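Local structure of mandelate racemase / muconate lactonizing enzyme, C-terminal domain protein (Pseudovibrio sp. JE062, 4JHM) at residues W266-Q271 against N295-S300; I8-L13 against R41-D46. The protein is of unknown function but belongs to the enolase superfamily, pairing an N-terminal capping domain with a C-terminal domain of TIM-barrel type. All blocks are in the same frame, centred on the assembly; numbering follows the deposited sequence.

Interaction 1: W266-Q271 against N295-S300; sequences WSDVRQ and NLEIQS
Val269 and Leu296 meet in the middle of this contact, CG2 of Val269 lying 3.6 Å from CG of Leu296, and their backbones form a single bridge. Val269 N donates to the carbonyl of the residue before Leu296, Asn295 O, at 3.0 Å, with the donor in the carbonyl plane. Further along, Gln299 N gives a nearly straight bond (178°) to Gln271 O, reached from above the carbonyl plane. Arg270 leaves the backbone extended, then bends at its third torsion (-45°), which brings the guanidinium back so that one face lies over Glu297 O. NH1 of Arg270 is 3.5 Å from Glu297 O, at a poor angle for a hydrogen bond.

The polar ends are fixed from outside. Ser245 OG is hydrogen-bonded to both Asp268 OD1 and Arg270 NH2, while the Glu297 carboxylate takes the backbone N-H groups of Asn321 and Phe322. Val269 and Leu296 pack instead on helix 279-291, against Ala289 and Cys285 respectively. Linked through that helix, the two segments run in roughly the same direction, probably occupying the places of neighbouring strands in the TIM-type barrel expected of an enolase-type C-terminal domain, although neither is regular strand here.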
loop_
_atom_site.group_PDB
_atom_site.type_symbol
_atom_site.label_atom_id
_atom_site.label_comp_id
_atom_site.label_asym_id
_atom_site.label_seq_id
_atom_site.Cartn_x
_atom_site.Cartn_y
_atom_site.Cartn_z
ATOM N N TRP A 266 16.340 -5.751 -5.438
ATOM C CA TRP A 266 17.333 -6.528 -6.172
ATOM C C TRP A 266 16.725 -7.536 -7.138
ATOM O O TRP A 266 15.643 -8.070 -6.895
ATOM C CB TRP A 266 18.192 -7.318 -5.196
ATOM C CG TRP A 266 18.903 -6.511 -4.159
ATOM C CD1 TRP A 266 19.254 -5.197 -4.230
ATOM C CD2 TRP A 266 19.399 -6.991 -2.906
ATOM N NE1 TRP A 266 19.919 -4.823 -3.086
ATOM C CE2 TRP A 266 20.021 -5.910 -2.259
ATOM C CE3 TRP A 266 19.366 -8.231 -2.264
ATOM C CZ2 TRP A 266 20.607 -6.032 -1.006
ATOM C CZ3 TRP A 266 19.944 -8.346 -1.020
ATOM C CH2 TRP A 266 20.559 -7.255 -0.406
ATOM N N SER A 267 17.451 -7.822 -8.214
ATOM C CA SER A 267 17.109 -8.923 -9.123
ATOM C C SER A 267 17.814 -10.214 -8.698
ATOM O O SER A 267 17.468 -11.306 -9.150
ATOM C CB SER A 267 17.521 -8.576 -10.546
ATOM O OG SER A 267 17.063 -7.290 -10.905
ATOM N N ASP A 268 18.818 -10.077 -7.840
ATOM C CA ASP A 268 19.501 -11.219 -7.239
ATOM C C ASP A 268 19.957 -10.815 -5.850
ATOM O O ASP A 268 19.565 -9.761 -5.345
ATOM C CB ASP A 268 20.701 -11.655 -8.086
ATOM C CG ASP A 268 21.736 -10.550 -8.271
ATOM O OD1 ASP A 268 21.925 -9.721 -7.351
ATOM O OD2 ASP A 268 22.373 -10.517 -9.347
ATOM N N VAL A 269 20.772 -11.647 -5.217
ATOM C CA VAL A 269 21.437 -11.225 -3.995
ATOM C C VAL A 269 22.905 -11.559 -4.124
ATOM O O VAL A 269 23.271 -12.585 -4.693
ATOM C CB VAL A 269 20.802 -11.828 -2.720
ATOM C CG1 VAL A 269 19.776 -12.886 -3.074
ATOM C CG2 VAL A 269 21.866 -12.370 -1.773
ATOM N N ARG A 270 23.744 -10.665 -3.623
ATOM C CA ARG A 270 25.176 -10.801 -3.779
ATOM C C ARG A 270 25.828 -10.722 -2.417
ATOM O O ARG A 270 25.783 -9.691 -1.756
ATOM C CB ARG A 270 25.714 -9.709 -4.696
ATOM C CG ARG A 270 27.228 -9.564 -4.671
ATOM C CD ARG A 270 27.668 -8.467 -5.624
ATOM N NE ARG A 270 26.949 -8.602 -6.886
ATOM C CZ ARG A 270 27.266 -9.480 -7.827
ATOM N NH1 ARG A 270 28.306 -10.284 -7.659
ATOM N NH2 ARG A 270 26.543 -9.553 -8.937
ATOM N N GLN A 271 26.419 -11.832 -2.001
ATOM C CA GLN A 271 27.075 -11.913 -0.718
ATOM C C GLN A 271 28.409 -12.588 -0.898
ATOM O O GLN A 271 28.655 -13.246 -1.906
ATOM C CB GLN A 271 26.245 -12.729 0.261
ATOM C CG GLN A 271 24.906 -12.116 0.608
ATOM C CD GLN A 271 25.026 -11.019 1.635
ATOM O OE1 GLN A 271 25.537 -9.941 1.347
ATOM N NE2 GLN A 271 24.549 -11.288 2.849
ATOM N N ASN A 295 18.489 -15.837 -7.735
ATOM C CA ASN A 295 19.818 -16.390 -7.553
ATOM C C ASN A 295 20.670 -15.582 -6.584
ATOM O O ASN A 295 20.382 -14.415 -6.307
ATOM C CB ASN A 295 20.529 -16.459 -8.900
ATOM C CG ASN A 295 19.888 -17.454 -9.838
ATOM O OD1 ASN A 295 19.121 -18.310 -9.415
ATOM N ND2 ASN A 295 20.210 -17.352 -11.118
ATOM N N LEU A 296 21.715 -16.219 -6.069
ATOM C CA LEU A 296 22.699 -15.548 -5.249
ATOM C C LEU A 296 24.028 -15.592 -5.983
ATOM O O LEU A 296 24.739 -16.587 -5.919
ATOM C CB LEU A 296 22.829 -16.233 -3.885
ATOM C CG LEU A 296 23.559 -15.417 -2.805
ATOM C CD1 LEU A 296 23.405 -16.050 -1.432
ATOM C CD2 LEU A 296 25.032 -15.233 -3.130
ATOM N N GLU A 297 24.359 -14.519 -6.689
ATOM C CA GLU A 297 25.618 -14.452 -7.421
ATOM C C GLU A 297 26.746 -14.103 -6.462
ATOM O O GLU A 297 26.835 -12.976 -5.983
ATOM C CB GLU A 297 25.528 -13.421 -8.544
ATOM C CG GLU A 297 24.426 -13.720 -9.546
ATOM C CD GLU A 297 24.521 -15.117 -10.140
ATOM O OE1 GLU A 297 25.654 -15.595 -10.354
ATOM O OE2 GLU A 297 23.463 -15.732 -10.410
ATOM N N ILE A 298 27.602 -15.080 -6.184
ATOM C CA ILE A 298 28.644 -14.936 -5.173
ATOM C C ILE A 298 29.694 -13.913 -5.562
ATOM O O ILE A 298 30.076 -13.789 -6.724
ATOM C CB ILE A 298 29.379 -16.271 -4.893
ATOM C CG1 ILE A 298 29.870 -16.905 -6.198
ATOM C CG2 ILE A 298 28.476 -17.237 -4.140
ATOM C CD1 ILE A 298 30.670 -18.176 -6.007
ATOM N N GLN A 299 30.153 -13.176 -4.565
ATOM C CA GLN A 299 31.316 -12.342 -4.718
ATOM C C GLN A 299 32.512 -13.171 -4.279
ATOM O O GLN A 299 32.882 -13.174 -3.104
ATOM C CB GLN A 299 31.175 -11.089 -3.864
ATOM C CG GLN A 299 32.450 -10.286 -3.734
ATOM C CD GLN A 299 32.176 -8.810 -3.620
ATOM O OE1 GLN A 299 32.529 -8.174 -2.627
ATOM N NE2 GLN A 299 31.528 -8.253 -4.634
ATOM N N SER A 300 33.097 -13.897 -5.224
ATOM C CA SER A 300 34.203 -14.797 -4.918
ATOM C C SER A 300 35.539 -14.212 -5.348
ATOM O O SER A 300 36.521 -14.929 -5.445
ATOM C CB SER A 300 33.995 -16.146 -5.604
ATOM O OG SER A 300 34.260 -16.062 -6.995
#

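Interaction 2: I8-L13 against R41-D46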
loop_
_atom_site.group_PDB
_atom_site.type_symbol
_atom_site.label_atom_id
_atom_site.label_comp_id
_atom_site.label_asym_id
_atom_site.label_seq_id
_atom_site.Cartn_x
_atom_site.Cartn_y
_atom_site.Cartn_z
ATOM N N ILE A 8 39.039 -26.927 20.178
ATOM C CA ILE A 8 40.054 -26.064 19.587
ATOM C C ILE A 8 41.313 -26.135 20.443
ATOM O O ILE A 8 41.288 -25.819 21.632
ATOM C CB ILE A 8 39.587 -24.598 19.497
ATOM C CG1 ILE A 8 38.405 -24.469 18.535
ATOM C CG2 ILE A 8 40.727 -23.704 19.043
ATOM C CD1 ILE A 8 38.770 -24.642 17.077
ATOM N N SER A 9 42.409 -26.559 19.823
ATOM C CA SER A 9 43.670 -26.784 20.525
ATOM C C SER A 9 44.578 -25.553 20.458
ATOM O O SER A 9 45.321 -25.263 21.399
ATOM C CB SER A 9 44.375 -28.005 19.914
ATOM O OG SER A 9 45.751 -28.054 20.244
ATOM N N ARG A 10 44.490 -24.823 19.349
ATOM C CA ARG A 10 45.436 -23.758 19.038
ATOM C C ARG A 10 44.930 -22.954 17.838
ATOM O O ARG A 10 44.248 -23.494 16.967
ATOM C CB ARG A 10 46.802 -24.386 18.733
ATOM C CG ARG A 10 47.801 -23.493 18.009
ATOM C CD ARG A 10 48.922 -24.329 17.400
ATOM N NE ARG A 10 49.935 -23.519 16.725
ATOM C CZ ARG A 10 51.145 -23.263 17.218
ATOM N NH1 ARG A 10 51.511 -23.755 18.396
ATOM N NH2 ARG A 10 51.997 -22.515 16.530
ATOM N N VAL A 11 45.250 -21.663 17.797
ATOM C CA VAL A 11 44.905 -20.841 16.632
ATOM C C VAL A 11 46.066 -19.937 16.211
ATOM O O VAL A 11 46.810 -19.429 17.049
ATOM C CB VAL A 11 43.638 -19.990 16.876
ATOM C CG1 VAL A 11 42.588 -20.799 17.627
ATOM C CG2 VAL A 11 43.970 -18.716 17.633
ATOM N N GLU A 12 46.221 -19.759 14.902
ATOM C CA GLU A 12 47.262 -18.898 14.349
ATOM C C GLU A 12 46.644 -17.853 13.430
ATOM O O GLU A 12 45.855 -18.186 12.543
ATOM C CB GLU A 12 48.271 -19.722 13.554
ATOM C CG GLU A 12 49.140 -20.639 14.393
ATOM C CD GLU A 12 50.057 -21.501 13.549
ATOM O OE1 GLU A 12 49.831 -21.595 12.323
ATOM O OE2 GLU A 12 50.998 -22.091 14.114
ATOM N N LEU A 13 47.003 -16.592 13.638
ATOM C CA LEU A 13 46.498 -15.518 12.797
ATOM C C LEU A 13 47.599 -15.003 11.889
ATOM O O LEU A 13 48.731 -14.823 12.327
ATOM C CB LEU A 13 45.965 -14.375 13.656
ATOM C CG LEU A 13 44.901 -14.751 14.687
ATOM C CD1 LEU A 13 44.294 -13.491 15.288
ATOM C CD2 LEU A 13 43.832 -15.632 14.058
ATOM N N ARG A 41 44.026 -20.024 11.032
ATOM C CA ARG A 41 44.276 -21.458 11.029
ATOM C C ARG A 41 43.943 -22.055 12.394
ATOM O O ARG A 41 44.599 -21.747 13.386
ATOM C CB ARG A 41 45.734 -21.760 10.674
ATOM C CG ARG A 41 45.903 -23.084 9.943
ATOM C CD ARG A 41 47.037 -23.922 10.496
ATOM N NE ARG A 41 48.350 -23.490 10.027
ATOM C CZ ARG A 41 49.416 -24.284 9.961
ATOM N NH1 ARG A 41 49.328 -25.556 10.324
ATOM N NH2 ARG A 41 50.572 -23.810 9.524
ATOM N N LEU A 42 42.924 -22.908 12.438
ATOM C CA LEU A 42 42.492 -23.520 13.688
ATOM C C LEU A 42 43.074 -24.918 13.832
ATOM O O LEU A 42 43.132 -25.674 12.864
ATOM C CB LEU A 42 40.967 -23.611 13.741
ATOM C CG LEU A 42 40.182 -22.304 13.639
ATOM C CD1 LEU A 42 38.700 -22.608 13.481
ATOM C CD2 LEU A 42 40.423 -21.415 14.850
ATOM N N PHE A 43 43.496 -25.252 15.048
ATOM C CA PHE A 43 43.993 -26.586 15.360
ATOM C C PHE A 43 43.040 -27.276 16.336
ATOM O O PHE A 43 42.259 -26.614 17.020
ATOM C CB PHE A 43 45.387 -26.505 15.985
ATOM C CG PHE A 43 46.463 -26.044 15.038
ATOM C CD1 PHE A 43 47.107 -26.946 14.202
ATOM C CD2 PHE A 43 46.852 -24.714 15.005
ATOM C CE1 PHE A 43 48.108 -26.528 13.341
ATOM C CE2 PHE A 43 47.855 -24.291 14.150
ATOM C CZ PHE A 43 48.486 -25.198 13.318
ATOM N N THR A 44 43.114 -28.603 16.403
ATOM C CA THR A 44 42.258 -29.385 17.295
ATOM C C THR A 44 43.067 -30.366 18.149
ATOM O O THR A 44 44.297 -30.351 18.134
ATOM C CB THR A 44 41.197 -30.169 16.499
ATOM O OG1 THR A 44 41.839 -30.967 15.499
ATOM C CG2 THR A 44 40.220 -29.219 15.831
ATOM N N GLU A 45 42.365 -31.207 18.902
ATOM C CA GLU A 45 43.013 -32.185 19.772
ATOM C C GLU A 45 43.676 -33.306 18.977
ATOM O O GLU A 45 44.704 -33.838 19.394
ATOM C CB GLU A 45 42.001 -32.787 20.754
ATOM C CG GLU A 45 41.486 -31.818 21.810
ATOM C CD GLU A 45 42.500 -31.529 22.907
ATOM O OE1 GLU A 45 42.098 -31.473 24.088
ATOM O OE2 GLU A 45 43.697 -31.355 22.596
ATOM N N ASP A 46 43.091 -33.662 17.836
ATOM C CA ASP A 46 43.591 -34.781 17.038
ATOM C C ASP A 46 44.430 -34.331 15.840
ATOM O O ASP A 46 44.693 -35.116 14.926
ATOM C CB ASP A 46 42.432 -35.663 16.567
ATOM C CG ASP A 46 41.418 -34.906 15.739
ATOM O OD1 ASP A 46 41.420 -33.656 15.781
ATOM O OD2 ASP A 46 40.613 -35.564 15.051
#
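Phe43 turns its ring away from its own carbonyl carbon (chi1 -68°), and Arg10 swings CG trans to its backbone N (chi1 163°) before running straight out to NE; the two side chains therefore lie side by side, pointing the same way. The guanidinium stands nearly perpendicular to the ring, at 86°, and Phe43 CE2 comes to its edge, 3.4 Å from Arg10 NE. Glu12 approaches the ring at its edge, its CD 3.6 Å from Phe43 CE2.

Beyond the ring, Arg10 NH2 binds Glu12 OE2 at 2.6 Å, in the guanidinium plane and on the anti lone pair. The other oxygen, OE1, sits 3.3 Å from Arg41 NE but over a face of that guanidinium, where no N-H points at it; OE1 also has a weak hydrogen bond with the Tyr14 hydroxyl. Beneath these groups the antiparallel backbones are joined at Glu12 and Arg41 by a reciprocal pair of hydrogen bonds, Glu12 N to Arg41 O and Arg41 N to Glu12 O, both 3.0 Å. On the other side of the sheet Val11 CG1 rests 3.6 Å from Leu42 CD2, and Leu42 packs on helix 100-119.

Arg10 has a second carboxylate in Glu376, and Arg41 pairs with Glu49. With an arginine near each oxygen, Glu12 probably stays ionised; one arginine holds it by a directed bond, the other by charge alone.

The two contacts belong to different domains, their centres 32 Å apart and their nearest atoms about 19 Å apart. Interaction 1 is buried in the C-terminal barrel, where two irregular segments running roughly alongside each other are separated in the chain by a helix. Interaction 2 is partly buried and lies farther from the centre of the chain, where strands 8-16 and 34-44 pair as antiparallel neighbours in the N-terminal sheet. The chemistry follows: in interaction 1 the charged ends find hydroxyl and backbone N-H partners outside the segments, with one weak, long ion pair from Arg270 to Glu222, whereas in interaction 2 one face carries a salt-bridge network and the aliphatic Val11 and Leu42 turn to the other.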